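Putative enoyl-CoA hydratase/isomerase (Acinetobacter baumannii, PDB 3FDU) probably acts on acyl-CoA thioesters as a hydratase or isomerase of the crotonase superfamily, though its substrate and reaction are not established. Local coordinates at residues V15-N21 against V52-A58; E59-G65 against A105-I111. The protein carries 4 engineered substitutions. One frame throughout, in Å; residues are numbered along the deposited sequence.

Contact 1 (V15-N21 against V52-A58). Engineered in segment 52-58: Val53 (natural residue Ile).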
loop_
_atom_site.group_PDB
_atom_site.type_symbol
_atom_site.label_atom_id
_atom_site.label_comp_id
_atom_site.label_asym_id
_atom_site.label_seq_id
_atom_site.Cartn_x
_atom_site.Cartn_y
_atom_site.Cartn_z
ATOM N N VAL A 15 26.326 -6.858 -15.902
ATOM C CA VAL A 15 25.735 -5.622 -15.356
ATOM C C VAL A 15 25.848 -4.416 -16.295
ATOM O O VAL A 15 26.958 -3.947 -16.610
ATOM C CB VAL A 15 26.357 -5.221 -14.004
ATOM C CG1 VAL A 15 25.665 -3.972 -13.505
ATOM C CG2 VAL A 15 26.228 -6.362 -12.944
ATOM N N LEU A 16 24.714 -3.928 -16.762
ATOM C CA LEU A 16 24.713 -2.747 -17.625
ATOM C C LEU A 16 24.465 -1.513 -16.758
ATOM O O LEU A 16 23.426 -1.431 -16.084
ATOM C CB LEU A 16 23.635 -2.867 -18.696
ATOM C CG LEU A 16 23.355 -1.521 -19.392
ATOM C CD1 LEU A 16 24.591 -0.922 -20.079
ATOM C CD2 LEU A 16 22.191 -1.638 -20.446
ATOM N N THR A 17 25.421 -0.587 -16.704
ATOM C CA THR A 17 25.238 0.617 -15.882
ATOM C C THR A 17 24.973 1.750 -16.843
ATOM O O THR A 17 25.788 2.011 -17.752
ATOM C CB THR A 17 26.466 0.955 -14.953
ATOM O OG1 THR A 17 26.753 -0.146 -14.082
ATOM C CG2 THR A 17 26.202 2.215 -14.058
ATOM N N LEU A 18 23.809 2.381 -16.696
ATOM C CA LEU A 18 23.447 3.540 -17.514
ATOM C C LEU A 18 23.554 4.780 -16.635
ATOM O O LEU A 18 22.857 4.918 -15.627
ATOM C CB LEU A 18 22.032 3.411 -18.087
ATOM C CG LEU A 18 21.863 2.298 -19.152
ATOM C CD1 LEU A 18 20.428 2.121 -19.580
ATOM C CD2 LEU A 18 22.732 2.648 -20.355
ATOM N N ALA A 19 24.426 5.701 -17.005
ATOM C CA ALA A 19 24.611 6.840 -16.139
ATOM C C ALA A 19 24.347 8.144 -16.860
ATOM O O ALA A 19 25.006 8.463 -17.861
ATOM C CB ALA A 19 26.041 6.811 -15.513
ATOM N N ILE A 20 23.371 8.888 -16.340
ATOM C CA ILE A 20 23.022 10.201 -16.874
ATOM C C ILE A 20 24.149 11.173 -16.530
ATOM O O ILE A 20 24.580 11.298 -15.362
ATOM C CB ILE A 20 21.634 10.678 -16.338
ATOM C CG1 ILE A 20 20.558 9.571 -16.638
ATOM C CG2 ILE A 20 21.220 11.933 -16.987
ATOM C CD1 ILE A 20 19.158 9.844 -15.998
ATOM N N ASN A 21 24.605 11.890 -17.553
ATOM C CA ASN A 21 25.788 12.723 -17.396
ATOM C C ASN A 21 25.572 14.082 -18.072
ATOM O O ASN A 21 26.090 14.341 -19.172
ATOM C CB ASN A 21 26.969 11.992 -18.052
ATOM C CG ASN A 21 28.306 12.605 -17.703
ATOM O OD1 ASN A 21 28.421 13.467 -16.830
ATOM N ND2 ASN A 21 29.329 12.166 -18.413
ATOM N N VAL A 52 21.359 -7.627 -15.655
ATOM C CA VAL A 52 20.794 -6.573 -14.742
ATOM C C VAL A 52 21.107 -5.165 -15.246
ATOM O O VAL A 52 22.196 -4.897 -15.762
ATOM C CB VAL A 52 21.323 -6.725 -13.340
ATOM C CG1 VAL A 52 20.767 -5.612 -12.363
ATOM C CG2 VAL A 52 21.052 -8.189 -12.787
ATOM N N VAL A 53 20.131 -4.263 -15.141
ATOM C CA VAL A 53 20.380 -2.879 -15.479
ATOM C C VAL A 53 20.425 -1.980 -14.224
ATOM O O VAL A 53 19.550 -2.066 -13.313
ATOM C CB VAL A 53 19.319 -2.324 -16.491
ATOM C CG1 VAL A 53 19.650 -0.840 -16.866
ATOM C CG2 VAL A 53 19.274 -3.209 -17.763
ATOM N N VAL A 54 21.417 -1.102 -14.180
ATOM C CA VAL A 54 21.477 -0.093 -13.117
ATOM C C VAL A 54 21.400 1.220 -13.844
ATOM O O VAL A 54 22.184 1.457 -14.772
ATOM C CB VAL A 54 22.807 -0.120 -12.337
ATOM C CG1 VAL A 54 22.907 1.086 -11.363
ATOM C CG2 VAL A 54 22.966 -1.453 -11.520
ATOM N N LEU A 55 20.484 2.076 -13.411
ATOM C CA LEU A 55 20.326 3.442 -13.929
ATOM C C LEU A 55 20.567 4.418 -12.782
ATOM O O LEU A 55 19.973 4.265 -11.717
ATOM C CB LEU A 55 18.882 3.629 -14.433
ATOM C CG LEU A 55 18.447 5.029 -14.894
ATOM C CD1 LEU A 55 19.187 5.403 -16.132
ATOM C CD2 LEU A 55 16.934 5.002 -15.183
ATOM N N ARG A 56 21.428 5.419 -13.002
ATOM C CA ARG A 56 21.698 6.410 -11.991
ATOM C C ARG A 56 22.264 7.639 -12.655
ATOM O O ARG A 56 22.450 7.658 -13.865
ATOM C CB ARG A 56 22.727 5.886 -10.989
ATOM C CG ARG A 56 24.012 5.377 -11.661
ATOM C CD ARG A 56 24.980 4.961 -10.555
ATOM N NE ARG A 56 26.202 4.319 -11.008
ATOM C CZ ARG A 56 27.266 4.967 -11.456
ATOM N NH1 ARG A 56 27.218 6.280 -11.593
ATOM N NH2 ARG A 56 28.364 4.297 -11.792
ATOM N N GLY A 57 22.518 8.678 -11.882
ATOM C CA GLY A 57 23.368 9.753 -12.388
ATOM C C GLY A 57 24.845 9.327 -12.404
ATOM O O GLY A 57 25.252 8.387 -11.703
ATOM N N ALA A 58 25.667 10.055 -13.138
ATOM C CA ALA A 58 27.118 9.816 -13.157
ATOM C C ALA A 58 27.790 10.309 -11.872
ATOM O O ALA A 58 28.803 9.748 -11.427
ATOM C CB ALA A 58 27.741 10.519 -14.390
#

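Contact 2 (E59-G65 against A105-I111)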
loop_
_atom_site.group_PDB
_atom_site.type_symbol
_atom_site.label_atom_id
_atom_site.label_comp_id
_atom_site.label_asym_id
_atom_site.label_seq_id
_atom_site.Cartn_x
_atom_site.Cartn_y
_atom_site.Cartn_z
ATOM N N GLU A 59 27.222 11.352 -11.256
ATOM C CA GLU A 59 27.915 12.033 -10.162
ATOM C C GLU A 59 27.010 12.328 -8.997
ATOM O O GLU A 59 26.411 11.398 -8.460
ATOM C CB GLU A 59 28.519 13.328 -10.676
ATOM C CG GLU A 59 29.892 13.149 -11.276
ATOM C CD GLU A 59 30.951 13.298 -10.196
ATOM O OE1 GLU A 59 30.717 12.784 -9.069
ATOM O OE2 GLU A 59 32.004 13.936 -10.460
ATOM N N HIS A 60 26.873 13.604 -8.634
ATOM C CA HIS A 60 26.165 13.980 -7.389
ATOM C C HIS A 60 24.633 14.140 -7.434
ATOM O O HIS A 60 24.032 14.378 -6.387
ATOM C CB HIS A 60 26.747 15.267 -6.812
ATOM C CG HIS A 60 28.232 15.210 -6.593
ATOM N ND1 HIS A 60 28.822 14.322 -5.719
ATOM C CD2 HIS A 60 29.244 15.935 -7.135
ATOM C CE1 HIS A 60 30.135 14.502 -5.726
ATOM N NE2 HIS A 60 30.417 15.468 -6.580
ATOM N N ASP A 61 24.039 14.018 -8.619
ATOM C CA ASP A 61 22.564 14.164 -8.820
ATOM C C ASP A 61 21.978 13.056 -9.687
ATOM O O ASP A 61 22.654 12.510 -10.548
ATOM C CB ASP A 61 22.237 15.509 -9.503
ATOM C CG ASP A 61 22.613 16.690 -8.624
ATOM O OD1 ASP A 61 21.952 16.868 -7.585
ATOM O OD2 ASP A 61 23.580 17.411 -8.993
ATOM N N PHE A 62 20.717 12.725 -9.465
ATOM C CA PHE A 62 20.061 11.768 -10.338
ATOM C C PHE A 62 19.425 12.500 -11.536
ATOM O O PHE A 62 19.863 12.365 -12.687
ATOM C CB PHE A 62 18.990 11.012 -9.545
ATOM C CG PHE A 62 18.238 9.996 -10.376
ATOM C CD1 PHE A 62 18.903 9.243 -11.317
ATOM C CD2 PHE A 62 16.847 9.797 -10.195
ATOM C CE1 PHE A 62 18.224 8.248 -12.068
ATOM C CE2 PHE A 62 16.144 8.803 -10.980
ATOM C CZ PHE A 62 16.852 8.048 -11.908
ATOM N N THR A 63 18.421 13.311 -11.259
ATOM C CA THR A 63 17.844 14.209 -12.295
ATOM C C THR A 63 17.026 15.360 -11.725
ATOM O O THR A 63 16.185 15.214 -10.781
ATOM C CB THR A 63 17.010 13.443 -13.386
ATOM O OG1 THR A 63 16.431 14.376 -14.306
ATOM C CG2 THR A 63 15.870 12.706 -12.738
ATOM N N ALA A 64 17.308 16.537 -12.291
ATOM C CA ALA A 64 16.596 17.754 -11.922
ATOM C C ALA A 64 15.187 17.757 -12.539
ATOM O O ALA A 64 14.412 18.698 -12.359
ATOM C CB ALA A 64 17.391 19.012 -12.414
ATOM N N GLY A 65 14.845 16.717 -13.280
ATOM C CA GLY A 65 13.482 16.699 -13.893
ATOM C C GLY A 65 13.455 17.165 -15.352
ATOM O O GLY A 65 14.488 17.255 -16.006
ATOM N N ALA A 105 19.818 4.095 -8.490
ATOM C CA ALA A 105 20.552 4.608 -7.341
ATOM C C ALA A 105 20.459 6.135 -7.343
ATOM O O ALA A 105 20.803 6.743 -8.332
ATOM C CB ALA A 105 22.073 4.163 -7.406
ATOM N N VAL A 106 20.040 6.739 -6.232
ATOM C CA VAL A 106 19.758 8.180 -6.219
ATOM C C VAL A 106 20.721 8.929 -5.278
ATOM O O VAL A 106 20.889 8.525 -4.132
ATOM C CB VAL A 106 18.288 8.436 -5.736
ATOM C CG1 VAL A 106 17.964 9.933 -5.662
ATOM C CG2 VAL A 106 17.323 7.756 -6.704
ATOM N N LYS A 107 21.336 9.990 -5.782
ATOM C CA LYS A 107 22.059 10.997 -4.983
ATOM C C LYS A 107 21.498 12.349 -5.422
ATOM O O LYS A 107 21.050 12.502 -6.573
ATOM C CB LYS A 107 23.563 11.006 -5.314
ATOM C CG LYS A 107 24.372 9.841 -4.780
ATOM C CD LYS A 107 25.859 9.986 -5.125
ATOM C CE LYS A 107 26.528 8.718 -4.746
ATOM N NZ LYS A 107 28.039 8.720 -4.884
ATOM N N GLY A 108 21.496 13.309 -4.507
ATOM C CA GLY A 108 21.093 14.660 -4.828
ATOM C C GLY A 108 19.654 14.788 -5.366
ATOM O O GLY A 108 18.743 14.093 -4.920
ATOM N N VAL A 109 19.452 15.657 -6.347
ATOM C CA VAL A 109 18.073 15.974 -6.798
ATOM C C VAL A 109 17.462 14.813 -7.592
ATOM O O VAL A 109 18.125 14.181 -8.443
ATOM C CB VAL A 109 17.968 17.317 -7.574
ATOM C CG1 VAL A 109 18.404 18.548 -6.648
ATOM C CG2 VAL A 109 18.763 17.271 -8.875
ATOM N N ALA A 110 16.184 14.563 -7.327
ATOM C CA ALA A 110 15.413 13.582 -8.092
ATOM C C ALA A 110 14.028 14.146 -8.177
ATOM O O ALA A 110 13.239 13.986 -7.238
ATOM C CB ALA A 110 15.382 12.271 -7.343
ATOM N N ILE A 111 13.725 14.800 -9.296
ATOM C CA ILE A 111 12.504 15.655 -9.405
ATOM C C ILE A 111 11.626 15.217 -10.557
ATOM O O ILE A 111 12.150 14.898 -11.610
ATOM C CB ILE A 111 12.918 17.160 -9.597
ATOM C CG1 ILE A 111 13.612 17.660 -8.267
ATOM C CG2 ILE A 111 11.686 18.058 -9.824
ATOM C CD1 ILE A 111 14.254 19.079 -8.405
#

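Contact 1 (V15-N21 against V52-A58)
Val15 lies beside Val52 at the start of a parallel strand pair, and its CG1 meets CG2 of Val54 at 4.2 Å. Leu16 N donates to Val52 O, and Leu16 O accepts from Val54 N at 2.8 Å. Its side chain points to the same side as Leu18, Ile20, the engineered Val53 and Leu55. Helix 31-46 connects the strands, a beta-alpha-beta crossover, and packs on this face. Thr17 points the other way. Its chi1 of -58° sets CG2 anti to the backbone N, where it touches Arg56 NE at 3.7 Å. Leu18 N donates to Val54 O at 2.7 Å, and Leu18 O accepts from Arg56 N. Leu18 CD1 reaches Val53 CG1 at 4.1 Å, while its CB meets Leu55 CD1. Ala19 CB lies over one face of the Arg56 guanidinium, 4.1 Å from NH1. That NH1 donates within its own segment to Gly57 O at 2.9 Å. Ile20 N donates to Arg56 O, and Ile20 O accepts from Ala58 N at 2.8 Å. The backbone groups between the strands are thus paired. Apolar side chains line both faces, and the Arg56 guanidinium is held by Gly57 O and a cation-pi contact with Tyr189.

Contact 2 (E59-G65 against A105-I111)
Asp61 reaches across to the turn at Gly108-Val109. Its OD1 accepts from Val109 N at 3.0 Å, through the anti lone pair and almost straight, with 174° at the hydrogen. Asp61 CG lies anti to its own carbonyl carbon (chi1 -64°), which swings the carboxylate to the Val109 side, where OD1 also touches Val109 CG2. Val109 O is approached by two successive amides. Thr63 N gives it a bond of 3.0 Å, tilted 27° from the carbonyl plane, and Phe62 N a weak one of 3.1 Å. Thr63 O then accepts from Ile111 N at 2.9 Å, nearly in line with the carbonyl. Thr63 and Ala110 thus form a single backbone bridge. The hydroxyl of Thr63 serves its own loop: OG1 accepts from Gly65 N at 3.0 Å in an ST turn, and it also bonds to Asn27 O. Phe62 O is taken by Asn27 ND2, and Glu59 O by the hydroxyl of Tyr189. Gly108 N bonds to Thr129 OG1. The Phe62 ring turns inward from this polar seam. Ala110 CB meets its edge, 4.0 Å from CD2, and Val106 CG2 lies 4.1 Å from the same carbon. Ile111 CB packs on Ala64 O. In crotonases one oxyanion-hole amide comes from the loop that runs on from the position of 59-65, and the other from the helix start that follows 109-111; the same is probable here. The chemistry implies a loop fixed largely by its backbone, with one carboxylate holding the turn and the buried Phe62 ring packed against Val106 and Ala110.

Contact 1 closes before contact 2 opens along the chain, and segment 59-65 follows directly on 52-58. Their centres lie about 12 Å apart. Both reach the same six-stranded mixed sheet, where strands 52-57 and 102-106 are parallel neighbours. Leu55 O and Ala105 N, 3.2 Å apart, probably bond between these strands. The Phe62 ring also packs on strand 52-57, its CE1 3.9 Å from Arg56 CA. Tyr189 of helix 188-200 makes cation-pi contacts with Arg56 in contact 1 and Lys107 in contact 2. Contact 1 joins two neighbouring strands of the sheet. Contact 2 ties the loop after 52-57 to strands 102-106 and 109-111, the latter in a second small sheet, consistent with the crotonase fold.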